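PDB 6AUF: beta-lactamase-like protein from Novosphingobium pentaromativorans US6-1, which probably hydrolyses beta-lactam antibiotics with the help of two bound zinc ions, as expected of a B3-type metallo-beta-lactamase. Local coordinates for residues Asp146-Ser149 with Gly150-Gly154; Arg162-Val165 with Asp166-Val170; Ile229-Ile232 with Arg233-Leu236; Ser255-Phe258 with Asp259-Ser262; Asn269-Ala272 with Cys273-Tyr276. All coordinates share one frame; numbering follows the deposited sequence.

Contact 1: Asp146-Ser149 with Gly150-Gly154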
loop_
_atom_site.group_PDB
_atom_site.type_symbol
_atom_site.label_atom_id
_atom_site.label_comp_id
_atom_site.label_asym_id
_atom_site.label_seq_id
_atom_site.Cartn_x
_atom_site.Cartn_y
_atom_site.Cartn_z
ATOM N N ASP A 146 0.105 6.296 16.637
ATOM C CA ASP A 146 0.033 4.962 16.058
ATOM C C ASP A 146 -0.182 3.940 17.167
ATOM O O ASP A 146 0.628 3.884 18.099
ATOM C CB ASP A 146 1.321 4.664 15.299
ATOM C CG ASP A 146 1.214 3.443 14.444
ATOM O OD1 ASP A 146 0.707 2.408 14.916
ATOM O OD2 ASP A 146 1.628 3.514 13.276
ATOM N N PRO A 147 -1.222 3.104 17.102
ATOM C CA PRO A 147 -1.413 2.095 18.161
ATOM C C PRO A 147 -0.234 1.147 18.317
ATOM O O PRO A 147 -0.127 0.475 19.347
ATOM C CB PRO A 147 -2.674 1.342 17.713
ATOM C CG PRO A 147 -3.351 2.271 16.749
ATOM C CD PRO A 147 -2.232 2.980 16.042
ATOM N N GLN A 148 0.666 1.087 17.343
ATOM C CA GLN A 148 1.746 0.115 17.352
ATOM C C GLN A 148 3.071 0.669 17.848
ATOM O O GLN A 148 3.992 -0.113 18.083
ATOM C CB GLN A 148 1.954 -0.465 15.954
ATOM C CG GLN A 148 0.953 -1.520 15.577
ATOM C CD GLN A 148 1.397 -2.269 14.356
ATOM O OE1 GLN A 148 2.215 -3.185 14.440
ATOM N NE2 GLN A 148 0.893 -1.861 13.201
ATOM N N SER A 149 3.216 1.978 17.988
ATOM C CA SER A 149 4.404 2.465 18.664
ATOM C C SER A 149 4.215 2.276 20.161
ATOM O O SER A 149 3.091 2.333 20.668
ATOM C CB SER A 149 4.672 3.932 18.331
ATOM O OG SER A 149 3.820 4.791 19.065
ATOM N N GLY A 150 5.309 1.993 20.864
ATOM C CA GLY A 150 6.617 1.812 20.261
ATOM C C GLY A 150 7.019 0.353 20.141
ATOM O O GLY A 150 8.147 -0.035 20.458
ATOM N N LEU A 151 6.065 -0.464 19.694
ATOM C CA LEU A 151 6.378 -1.821 19.261
ATOM C C LEU A 151 7.141 -1.800 17.940
ATOM O O LEU A 151 8.275 -2.284 17.852
ATOM C CB LEU A 151 5.082 -2.632 19.141
ATOM C CG LEU A 151 4.901 -3.676 18.035
ATOM C CD1 LEU A 151 5.533 -5.017 18.419
ATOM C CD2 LEU A 151 3.419 -3.841 17.710
ATOM N N ILE A 152 6.538 -1.210 16.907
ATOM C CA ILE A 152 7.135 -1.191 15.578
ATOM C C ILE A 152 8.442 -0.394 15.592
ATOM O O ILE A 152 8.642 0.516 16.409
ATOM C CB ILE A 152 6.118 -0.615 14.569
ATOM C CG1 ILE A 152 6.049 -1.472 13.295
ATOM C CG2 ILE A 152 6.418 0.855 14.263
ATOM C CD1 ILE A 152 5.507 -2.872 13.518
ATOM N N GLU A 153 9.344 -0.751 14.683
ATOM C CA GLU A 153 10.637 -0.098 14.521
ATOM C C GLU A 153 10.573 0.949 13.410
ATOM O O GLU A 153 9.602 1.044 12.659
ATOM C CB GLU A 153 11.718 -1.137 14.208
ATOM C CG GLU A 153 11.332 -2.070 13.066
ATOM C CD GLU A 153 12.526 -2.583 12.294
ATOM O OE1 GLU A 153 13.321 -3.360 12.866
ATOM O OE2 GLU A 153 12.676 -2.197 11.114
ATOM N N GLY A 154 11.645 1.737 13.302
ATOM C CA GLY A 154 11.700 2.833 12.361
ATOM C C GLY A 154 12.460 2.485 11.090
ATOM O O GLY A 154 12.894 1.358 10.873
#
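Gln148 O takes both backbone N-H groups of Leu151 and Ile152 where the chain bends back just after a type I beta turn, Asp146-Ser149, in a loop beside the zinc site of the metallo-beta-lactamase fold. Ile152 N meets Gln148 O at 3.0 Å, coming from above the carbonyl plane, while Leu151 N adds only a weak, bent bond. The peptide between Ser149 and Gly150, modelled as cis, lies inside this bend. The side chains meet as well: the amide oxygen OE1 of Gln148 lies against two methyls, 3.5 Å from Leu151 CD2 and 3.4 Å from Ile152 CD1. The glutamine leaves the turn with CG beside its own backbone N (chi1 -79°) and then runs extended. This carries the amide up to His109 and His185, both zinc ligands, and NE2 makes a weak hydrogen bond to a citrate that probably came from the crystallisation liquor. One step further out, Asp146 positions the glutamine's backbone. Its OD2 is hydrogen-bonded to NE2 of His109, so one carboxylate ties a zinc ligand to the loop and would be expected to orient that imidazole. Ser149 OG bonds to Ser143 O, holding the far end of the turn. The Asx turn is closed by the other Asp146 oxygen, OD1, which receives Gln148 N at 2.8 Å on its anti side, 23° out of the carboxylate plane.

Contact 2: Arg162-Val165 with Asp166-Val170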
loop_
_atom_site.group_PDB
_atom_site.type_symbol
_atom_site.label_atom_id
_atom_site.label_comp_id
_atom_site.label_asym_id
_atom_site.label_seq_id
_atom_site.Cartn_x
_atom_site.Cartn_y
_atom_site.Cartn_z
ATOM N N ARG A 162 6.071 16.999 -2.069
ATOM C CA ARG A 162 4.696 17.461 -2.194
ATOM C C ARG A 162 3.857 16.804 -1.113
ATOM O O ARG A 162 3.730 15.575 -1.072
ATOM C CB ARG A 162 4.110 17.151 -3.575
ATOM C CG ARG A 162 2.759 17.820 -3.760
ATOM C CD ARG A 162 2.019 17.435 -5.023
ATOM N NE ARG A 162 0.654 17.942 -4.944
ATOM C CZ ARG A 162 -0.380 17.476 -5.630
ATOM N NH1 ARG A 162 -1.586 18.018 -5.452
ATOM N NH2 ARG A 162 -0.217 16.471 -6.474
ATOM N N VAL A 163 3.276 17.608 -0.245
ATOM C CA VAL A 163 2.450 17.067 0.820
ATOM C C VAL A 163 0.985 17.270 0.453
ATOM O O VAL A 163 0.580 18.360 0.027
ATOM C CB VAL A 163 2.821 17.690 2.173
ATOM C CG1 VAL A 163 3.730 18.879 1.953
ATOM C CG2 VAL A 163 1.587 18.006 2.970
ATOM N N LEU A 164 0.209 16.198 0.561
ATOM C CA LEU A 164 -1.078 16.073 -0.097
ATOM C C LEU A 164 -2.220 16.107 0.911
ATOM O O LEU A 164 -2.058 15.757 2.086
ATOM C CB LEU A 164 -1.155 14.761 -0.894
ATOM C CG LEU A 164 -0.130 14.430 -1.967
ATOM C CD1 LEU A 164 -0.331 12.992 -2.414
ATOM C CD2 LEU A 164 -0.224 15.368 -3.166
ATOM N N VAL A 165 -3.395 16.489 0.417
ATOM C CA VAL A 165 -4.622 16.385 1.196
ATOM C C VAL A 165 -5.550 15.359 0.560
ATOM O O VAL A 165 -5.479 15.058 -0.639
ATOM C CB VAL A 165 -5.351 17.739 1.338
ATOM C CG1 VAL A 165 -4.411 18.795 1.870
ATOM C CG2 VAL A 165 -5.942 18.156 -0.001
ATOM N N ASP A 166 -6.455 14.845 1.388
ATOM C CA ASP A 166 -7.467 13.891 0.967
ATOM C C ASP A 166 -8.132 14.333 -0.324
ATOM O O ASP A 166 -8.671 15.442 -0.406
ATOM C CB ASP A 166 -8.507 13.724 2.067
ATOM C CG ASP A 166 -9.572 12.727 1.698
ATOM O OD1 ASP A 166 -9.205 11.604 1.250
ATOM O OD2 ASP A 166 -10.774 13.054 1.860
ATOM N N GLY A 167 -8.084 13.458 -1.341
ATOM C CA GLY A 167 -8.687 13.740 -2.629
ATOM C C GLY A 167 -7.751 14.341 -3.647
ATOM O O GLY A 167 -8.166 14.565 -4.790
ATOM N N ASP A 168 -6.501 14.595 -3.278
ATOM C CA ASP A 168 -5.525 15.161 -4.194
ATOM C C ASP A 168 -5.131 14.143 -5.267
ATOM O O ASP A 168 -5.380 12.936 -5.157
ATOM C CB ASP A 168 -4.279 15.603 -3.430
ATOM C CG ASP A 168 -4.361 17.034 -2.924
ATOM O OD1 ASP A 168 -5.338 17.747 -3.249
ATOM O OD2 ASP A 168 -3.422 17.439 -2.202
ATOM N N SER A 169 -4.477 14.646 -6.307
ATOM C CA SER A 169 -4.068 13.826 -7.436
ATOM C C SER A 169 -2.586 14.014 -7.687
ATOM O O SER A 169 -2.118 15.149 -7.813
ATOM C CB SER A 169 -4.853 14.189 -8.690
ATOM O OG SER A 169 -6.035 13.425 -8.741
ATOM N N VAL A 170 -1.846 12.912 -7.750
ATOM C CA VAL A 170 -0.486 12.945 -8.268
ATOM C C VAL A 170 -0.572 12.762 -9.777
ATOM O O VAL A 170 -1.081 11.742 -10.261
ATOM C CB VAL A 170 0.395 11.870 -7.625
ATOM C CG1 VAL A 170 1.801 11.953 -8.186
ATOM C CG2 VAL A 170 0.412 12.039 -6.126
HETATM O O HOH W 1 -4.551 17.232 -6.556
#
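Arg162 reaches across to the backbone of Ser169, where its NH2 gives a nearly straight hydrogen bond to Ser169 O at 2.7 Å. The oxygen lies close to the guanidinium plane, at the edge of the group, although NH2 itself stands above the carbonyl plane of Ser169. With CG anti to the backbone N (chi1 -171°) and the chain extended as far as NE, the arginine spans the whole gap between the two strands. A water in the same plane joins NH1 of Arg162 to Ser169 N. Asp168 OD2 is a further, long salt-bridge partner of NH1 at 3.8 Å, but it stands off that plane, so only the charges attract. Leu164 comes next, its CD2 laid over one guanidinium face and its CD1 3.9 Å from Val170 CG2, the two side chains roughly perpendicular. Here the chain passes from one sheet of the metallo-beta-lactamase sandwich to the other: strand 162-164 edges the first, strand 169-172 the second. Trp102 packs on Arg162 and Val170, Trp192 on Leu164 and Val170. Val165 opens the type II turn that reverses direction, with Gly167 at positive phi. Asp168 N bonds back to Val165 O at 2.9 Å, and Val165 N gives a straight bond of 2.8 Å to Asp168 OD2, meeting it from above the carboxylate plane. Asp166, in the turn, directs OD1 to a salt bridge with Arg180 NE and a hydrogen bond from Glu181 N.

Contact 3: Ile229-Ile232 with Arg233-Leu236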
loop_
_atom_site.group_PDB
_atom_site.type_symbol
_atom_site.label_atom_id
_atom_site.label_comp_id
_atom_site.label_asym_id
_atom_site.label_seq_id
_atom_site.Cartn_x
_atom_site.Cartn_y
_atom_site.Cartn_z
ATOM N N ILE A 229 -10.200 6.196 17.011
ATOM C CA ILE A 229 -11.402 5.454 16.633
ATOM C C ILE A 229 -12.163 6.196 15.546
ATOM O O ILE A 229 -12.716 5.583 14.624
ATOM C CB ILE A 229 -12.297 5.190 17.860
ATOM C CG1 ILE A 229 -11.587 4.294 18.877
ATOM C CG2 ILE A 229 -13.644 4.592 17.429
ATOM C CD1 ILE A 229 -12.488 3.805 19.983
ATOM N N ALA A 230 -12.232 7.523 15.647
ATOM C CA ALA A 230 -12.990 8.275 14.651
ATOM C C ALA A 230 -12.276 8.250 13.308
ATOM O O ALA A 230 -12.914 8.124 12.260
ATOM C CB ALA A 230 -13.218 9.716 15.123
ATOM N N ARG A 231 -10.949 8.380 13.331
ATOM C CA ARG A 231 -10.163 8.237 12.111
ATOM C C ARG A 231 -10.317 6.843 11.497
ATOM O O ARG A 231 -10.398 6.710 10.272
ATOM C CB ARG A 231 -8.701 8.556 12.413
ATOM C CG ARG A 231 -8.482 10.030 12.715
ATOM C CD ARG A 231 -8.856 10.839 11.494
ATOM N NE ARG A 231 -7.730 10.970 10.581
ATOM C CZ ARG A 231 -7.811 11.508 9.364
ATOM N NH1 ARG A 231 -8.981 11.945 8.891
ATOM N NH2 ARG A 231 -6.716 11.609 8.622
ATOM N N ILE A 232 -10.395 5.793 12.323
ATOM C CA ILE A 232 -10.616 4.456 11.773
ATOM C C ILE A 232 -11.938 4.403 11.014
ATOM O O ILE A 232 -12.001 3.953 9.863
ATOM C CB ILE A 232 -10.551 3.387 12.878
ATOM C CG1 ILE A 232 -9.122 3.274 13.421
ATOM C CG2 ILE A 232 -11.036 2.041 12.335
ATOM C CD1 ILE A 232 -9.016 2.594 14.785
ATOM N N ARG A 233 -13.014 4.862 11.643
ATOM C CA ARG A 233 -14.310 4.848 10.978
ATOM C C ARG A 233 -14.264 5.591 9.648
ATOM O O ARG A 233 -14.842 5.139 8.649
ATOM C CB ARG A 233 -15.356 5.448 11.915
ATOM C CG ARG A 233 -15.339 4.770 13.255
ATOM C CD ARG A 233 -16.710 4.295 13.636
ATOM N NE ARG A 233 -16.751 3.873 15.029
ATOM C CZ ARG A 233 -16.818 2.607 15.422
ATOM N NH1 ARG A 233 -16.866 1.634 14.518
ATOM N NH2 ARG A 233 -16.848 2.318 16.718
ATOM N N THR A 234 -13.585 6.737 9.619
ATOM C CA THR A 234 -13.442 7.487 8.376
ATOM C C THR A 234 -12.708 6.668 7.328
ATOM O O THR A 234 -13.096 6.660 6.157
ATOM C CB THR A 234 -12.693 8.802 8.627
ATOM O OG1 THR A 234 -13.502 9.666 9.428
ATOM C CG2 THR A 234 -12.332 9.528 7.283
ATOM N N GLY A 235 -11.637 5.986 7.738
ATOM C CA GLY A 235 -10.846 5.223 6.794
ATOM C C GLY A 235 -11.612 4.038 6.232
ATOM O O GLY A 235 -11.594 3.788 5.023
ATOM N N LEU A 236 -12.294 3.288 7.107
ATOM C CA LEU A 236 -13.107 2.176 6.630
ATOM C C LEU A 236 -14.139 2.662 5.627
ATOM O O LEU A 236 -14.387 2.014 4.595
ATOM C CB LEU A 236 -13.801 1.487 7.797
ATOM C CG LEU A 236 -12.852 0.911 8.828
ATOM C CD1 LEU A 236 -13.630 0.292 9.991
ATOM C CD2 LEU A 236 -11.964 -0.101 8.144
#
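Ile232 packs its CG2 branch against Leu236 one helical turn on, 3.9 Å from Leu236 CD1, and the two side chains leave the helix in a common direction. CG2 of the isoleucine is anti to its backbone N, on the side from which the leucine methyl approaches. The backbone bond from Leu236 N to Ile232 O, 2.9 Å, joins the same two residues. The same i to i+4 spacing brings Ile229 beside Arg233, with Ile229 CG2 4.0 Å from Arg233 NE. In the arginine, chi1 (-53°) sets CG beside the backbone N, 3.1 Å from Ile229 O, and the bend at chi2 (-127°) then leads the rest of the chain past Ile229 CG2. Phe284 and Leu288 of helix 272-292 pack on this flank, Phe284 touching Ile232 and Arg233, Leu288 touching Ile229 and Arg233. Thr234 folds its hydroxyl back onto the turn before, and OG1 gives Ala230 O a weak hydrogen bond at 3.3 Å. That carbonyl also takes Thr234 N at 3.1 Å, so the hydroxyl only supplements the backbone bond. Arg231 sends NH2 to a salt bridge with Glu181 OE2. Loop residues complete the packing, Thr214 on Ile232 and Ala184 on Leu236. These are routine helical contacts, and the helix carrying them, 226-241, is the crossover of the beta-alpha-beta unit between strands 203-208 and 246-248, part of a helical layer of the alpha-beta/beta-alpha sandwich of metallo-beta-lactamases.

Contact 4: Ser255-Phe258 with Asp259-Ser262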
loop_
_atom_site.group_PDB
_atom_site.type_symbol
_atom_site.label_atom_id
_atom_site.label_comp_id
_atom_site.label_asym_id
_atom_site.label_seq_id
_atom_site.Cartn_x
_atom_site.Cartn_y
_atom_site.Cartn_z
ATOM N N SER A 255 -5.634 -9.346 -0.342
ATOM C CA SER A 255 -6.617 -9.313 -1.426
ATOM C C SER A 255 -6.495 -10.502 -2.381
ATOM O O SER A 255 -6.993 -10.438 -3.508
ATOM C CB SER A 255 -6.534 -7.995 -2.211
ATOM O OG SER A 255 -5.212 -7.658 -2.620
ATOM N N ASN A 256 -5.860 -11.590 -1.964
ATOM C CA ASN A 256 -5.805 -12.808 -2.789
ATOM C C ASN A 256 -5.112 -12.539 -4.125
ATOM O O ASN A 256 -5.490 -13.073 -5.174
ATOM C CB ASN A 256 -7.212 -13.363 -3.005
ATOM C CG ASN A 256 -7.217 -14.735 -3.643
ATOM O OD1 ASN A 256 -6.308 -15.550 -3.437
ATOM N ND2 ASN A 256 -8.261 -15.003 -4.428
ATOM N N LEU A 257 -4.071 -11.710 -4.077
ATOM C CA LEU A 257 -3.614 -11.035 -5.280
ATOM C C LEU A 257 -2.880 -11.982 -6.222
ATOM O O LEU A 257 -3.031 -11.878 -7.442
ATOM C CB LEU A 257 -2.727 -9.852 -4.903
ATOM C CG LEU A 257 -2.179 -9.119 -6.123
ATOM C CD1 LEU A 257 -3.275 -8.358 -6.876
ATOM C CD2 LEU A 257 -1.019 -8.234 -5.736
ATOM N N PHE A 258 -2.078 -12.902 -5.681
ATOM C CA PHE A 258 -1.265 -13.765 -6.539
ATOM C C PHE A 258 -2.118 -14.759 -7.324
ATOM O O PHE A 258 -1.885 -14.963 -8.518
ATOM C CB PHE A 258 -0.191 -14.467 -5.708
ATOM C CG PHE A 258 0.891 -13.536 -5.238
ATOM C CD1 PHE A 258 0.975 -12.243 -5.759
ATOM C CD2 PHE A 258 1.802 -13.921 -4.269
ATOM C CE1 PHE A 258 1.966 -11.362 -5.337
ATOM C CE2 PHE A 258 2.800 -13.042 -3.832
ATOM C CZ PHE A 258 2.890 -11.770 -4.375
ATOM N N ASP A 259 -3.123 -15.366 -6.687
ATOM C CA ASP A 259 -4.042 -16.237 -7.418
ATOM C C ASP A 259 -4.772 -15.480 -8.516
ATOM O O ASP A 259 -4.931 -15.988 -9.631
ATOM C CB ASP A 259 -5.056 -16.862 -6.462
ATOM C CG ASP A 259 -4.485 -18.022 -5.674
ATOM O OD1 ASP A 259 -3.285 -18.320 -5.839
ATOM O OD2 ASP A 259 -5.246 -18.639 -4.893
ATOM N N ARG A 260 -5.250 -14.269 -8.210
ATOM C CA ARG A 260 -5.974 -13.468 -9.194
ATOM C C ARG A 260 -5.064 -13.074 -10.352
ATOM O O ARG A 260 -5.497 -13.052 -11.511
ATOM C CB ARG A 260 -6.585 -12.229 -8.514
ATOM C CG ARG A 260 -7.631 -12.557 -7.439
ATOM C CD ARG A 260 -8.537 -11.356 -7.056
ATOM N NE ARG A 260 -7.795 -10.293 -6.392
ATOM C CZ ARG A 260 -7.735 -9.032 -6.803
ATOM N NH1 ARG A 260 -8.404 -8.626 -7.875
ATOM N NH2 ARG A 260 -7.004 -8.169 -6.122
ATOM N N LEU A 261 -3.796 -12.766 -10.055
ATOM C CA LEU A 261 -2.826 -12.478 -11.102
ATOM C C LEU A 261 -2.464 -13.735 -11.885
ATOM O O LEU A 261 -2.108 -13.656 -13.064
ATOM C CB LEU A 261 -1.568 -11.854 -10.494
ATOM C CG LEU A 261 -1.693 -10.395 -10.086
ATOM C CD1 LEU A 261 -0.329 -9.806 -9.768
ATOM C CD2 LEU A 261 -2.392 -9.600 -11.173
ATOM N N SER A 262 -2.547 -14.900 -11.248
ATOM C CA SER A 262 -2.170 -16.162 -11.868
ATOM C C SER A 262 -3.384 -16.943 -12.362
ATOM O O SER A 262 -3.393 -18.174 -12.313
ATOM C CB SER A 262 -1.348 -17.001 -10.889
ATOM O OG SER A 262 -0.251 -16.253 -10.383
HETATM O O HOH W 2 -3.353 -15.323 -3.691
#
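Arg260 NE donates to Ser255 O at 3.0 Å, arriving nearly along the C=O axis, while the oxygen lies 19° out of the guanidinium plane. The arginine gets there by turning back over the first turn of the helix: CG lies 3.2 Å from Asn256 O, to which Arg260 N gives a 3.3 Å backbone bond, and beyond it the bend at chi3 (-66°) turns NE toward Ser255 O. At the other end Phe258 O is held by two donors of one residue, Ser262 N and Ser262 OG, each at 2.8 Å and from opposite faces of the carbonyl plane. Ser262 OG is bonded to Ala28 N and Thr26 OG1 as well, which joins this end of the helix to the N-terminal segment. Asn256 occupies the N-cap position without a capping bond of its own. Instead a water links its OD1 to Asp259 N, and OD1 lies 3.5 Å from Asp259 CB, the amide and carboxylate planes being steeply inclined. Asp259 OD1 is in a salt bridge with Lys264. Outward comes the packing. Leu257 CD1 approaches Arg260 NH2 at 3.8 Å, the two side chains crossing almost squarely, and makes an apolar contact with Leu261 CG at 4.1 Å. The Phe258 ring meets Tyr55 edge-to-face, and Leu27 packs on Phe258 and Leu261. The NE bond ties the residue before the N-cap to the helix, and the arginine's charge would be expected to polarise Ser255 O.

Contact 5: Asn269-Ala272 with Cys273-Tyr276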
loop_
_atom_site.group_PDB
_atom_site.type_symbol
_atom_site.label_atom_id
_atom_site.label_comp_id
_atom_site.label_asym_id
_atom_site.label_seq_id
_atom_site.Cartn_x
_atom_site.Cartn_y
_atom_site.Cartn_z
ATOM N N ASN A 269 -13.286 -7.537 -9.779
ATOM C CA ASN A 269 -14.412 -7.774 -8.876
ATOM C C ASN A 269 -14.734 -6.438 -8.191
ATOM O O ASN A 269 -14.219 -6.145 -7.112
ATOM C CB ASN A 269 -14.105 -8.866 -7.873
ATOM C CG ASN A 269 -15.079 -8.878 -6.717
ATOM O OD1 ASN A 269 -16.227 -8.442 -6.847
ATOM N ND2 ASN A 269 -14.621 -9.361 -5.568
ATOM N N ALA A 270 -15.606 -5.654 -8.835
ATOM C CA ALA A 270 -15.939 -4.298 -8.409
ATOM C C ALA A 270 -16.494 -4.219 -6.995
ATOM O O ALA A 270 -16.678 -3.104 -6.481
ATOM C CB ALA A 270 -16.953 -3.696 -9.368
ATOM N N GLN A 271 -16.770 -5.354 -6.360
ATOM C CA GLN A 271 -17.250 -5.379 -4.990
ATOM C C GLN A 271 -16.144 -5.682 -3.977
ATOM O O GLN A 271 -16.438 -5.858 -2.789
ATOM C CB GLN A 271 -18.396 -6.389 -4.869
ATOM C CG GLN A 271 -19.763 -5.768 -5.111
ATOM C CD GLN A 271 -20.013 -4.549 -4.199
ATOM O OE1 GLN A 271 -20.088 -3.406 -4.669
ATOM N NE2 GLN A 271 -20.138 -4.797 -2.891
ATOM N N ALA A 272 -14.881 -5.697 -4.404
ATOM C CA ALA A 272 -13.807 -6.182 -3.538
ATOM C C ALA A 272 -13.521 -5.212 -2.399
ATOM O O ALA A 272 -13.366 -5.630 -1.243
ATOM C CB ALA A 272 -12.533 -6.424 -4.351
ATOM N N CYS A 273 -13.400 -3.918 -2.712
ATOM C CA CYS A 273 -13.087 -2.939 -1.673
ATOM C C CYS A 273 -14.169 -2.898 -0.608
ATOM O O CYS A 273 -13.866 -2.850 0.592
ATOM C CB CYS A 273 -12.884 -1.554 -2.276
ATOM S SG CYS A 273 -11.347 -1.405 -3.217
ATOM N N ALA A 274 -15.437 -2.943 -1.015
ATOM C CA ALA A 274 -16.496 -2.944 -0.016
ATOM C C ALA A 274 -16.316 -4.120 0.932
ATOM O O ALA A 274 -16.212 -3.943 2.150
ATOM C CB ALA A 274 -17.874 -2.977 -0.680
ATOM N N ALA A 275 -16.246 -5.329 0.377
ATOM C CA ALA A 275 -16.092 -6.523 1.200
ATOM C C ALA A 275 -14.857 -6.425 2.082
ATOM O O ALA A 275 -14.903 -6.726 3.283
ATOM C CB ALA A 275 -16.013 -7.754 0.305
ATOM N N TYR A 276 -13.746 -5.983 1.501
ATOM C CA TYR A 276 -12.502 -5.850 2.248
ATOM C C TYR A 276 -12.684 -4.928 3.457
ATOM O O TYR A 276 -12.348 -5.296 4.591
ATOM C CB TYR A 276 -11.426 -5.359 1.278
ATOM C CG TYR A 276 -10.078 -5.022 1.847
ATOM C CD1 TYR A 276 -9.199 -6.019 2.286
ATOM C CD2 TYR A 276 -9.650 -3.696 1.888
ATOM C CE1 TYR A 276 -7.932 -5.678 2.794
ATOM C CE2 TYR A 276 -8.404 -3.357 2.370
ATOM C CZ TYR A 276 -7.551 -4.329 2.827
ATOM O OH TYR A 276 -6.327 -3.919 3.310
HETATM O O HOH W 3 -15.787 -2.238 -3.744
#
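Tyr276 N bonds to Ala272 O at 2.8 Å in the opening turn of the long C-terminal helix 272-292, with Gln271 as its N-cap residue. Ahead of it a type I beta turn, Asn269-Ala272, leads the chain in, and Asn269 adds an Asx turn: its OD1 takes Gln271 N at 3.2 Å, from well above the carbonyl plane of the side-chain amide. Ala272 N bonds to Asn269 O at 2.8 Å, closing the same turn.

The packed side faces strand 246-248. Ala272, Cys273 and Tyr276 all touch Leu247, and the SG of Cys273 continues into the disulfide with Cys244, just before that strand. Tyr276 CB lies near Ala272 O, but the ring is carried away from the turn because CG is anti to the backbone N (chi1 174°). Its hydroxyl bonds to Asp210 O, and the aromatic side chain lies against Ala209, Ala212 and Thr249.

On the solvent side lie the exposed Gln271 and Ala275, together with the partly exposed Ala274. Ala275 N gives Gln271 O a straight bond, 3.2 Å. Gln271 is bent at chi2 (-54°), which brings NE2 back over the first turn to 3.7 Å from Ala274 CB, a loose touch without a polar partner across the contact. A water joins the turn to the helix: it takes the N-H of Ala274 at 2.8 Å and donates to Ala270 O at 3.0 Å.

The five contacts follow one another along the chain, none nested in or crossing another. Contact 1 is a tight turn within the loop between helix 131-139 and strand 162-164, close to the zinc ligands. Contact 2 then turns the chain from strand 162-164 to strand 169-172, from one sheet to the other. After that second sheet is nearly laid down, contact 3 lies within the crossover helix 226-241, and strand 246-248 follows. Contact 4 is the short helix 257-261, resting on that strand and the N-terminal segment, and contact 5 begins the helix that ends the fold. Contacts 4 and 5 are neighbours, their nearest atoms about 5 Å apart, whereas contacts 2 and 4 lie on opposite sides of the chain's centre.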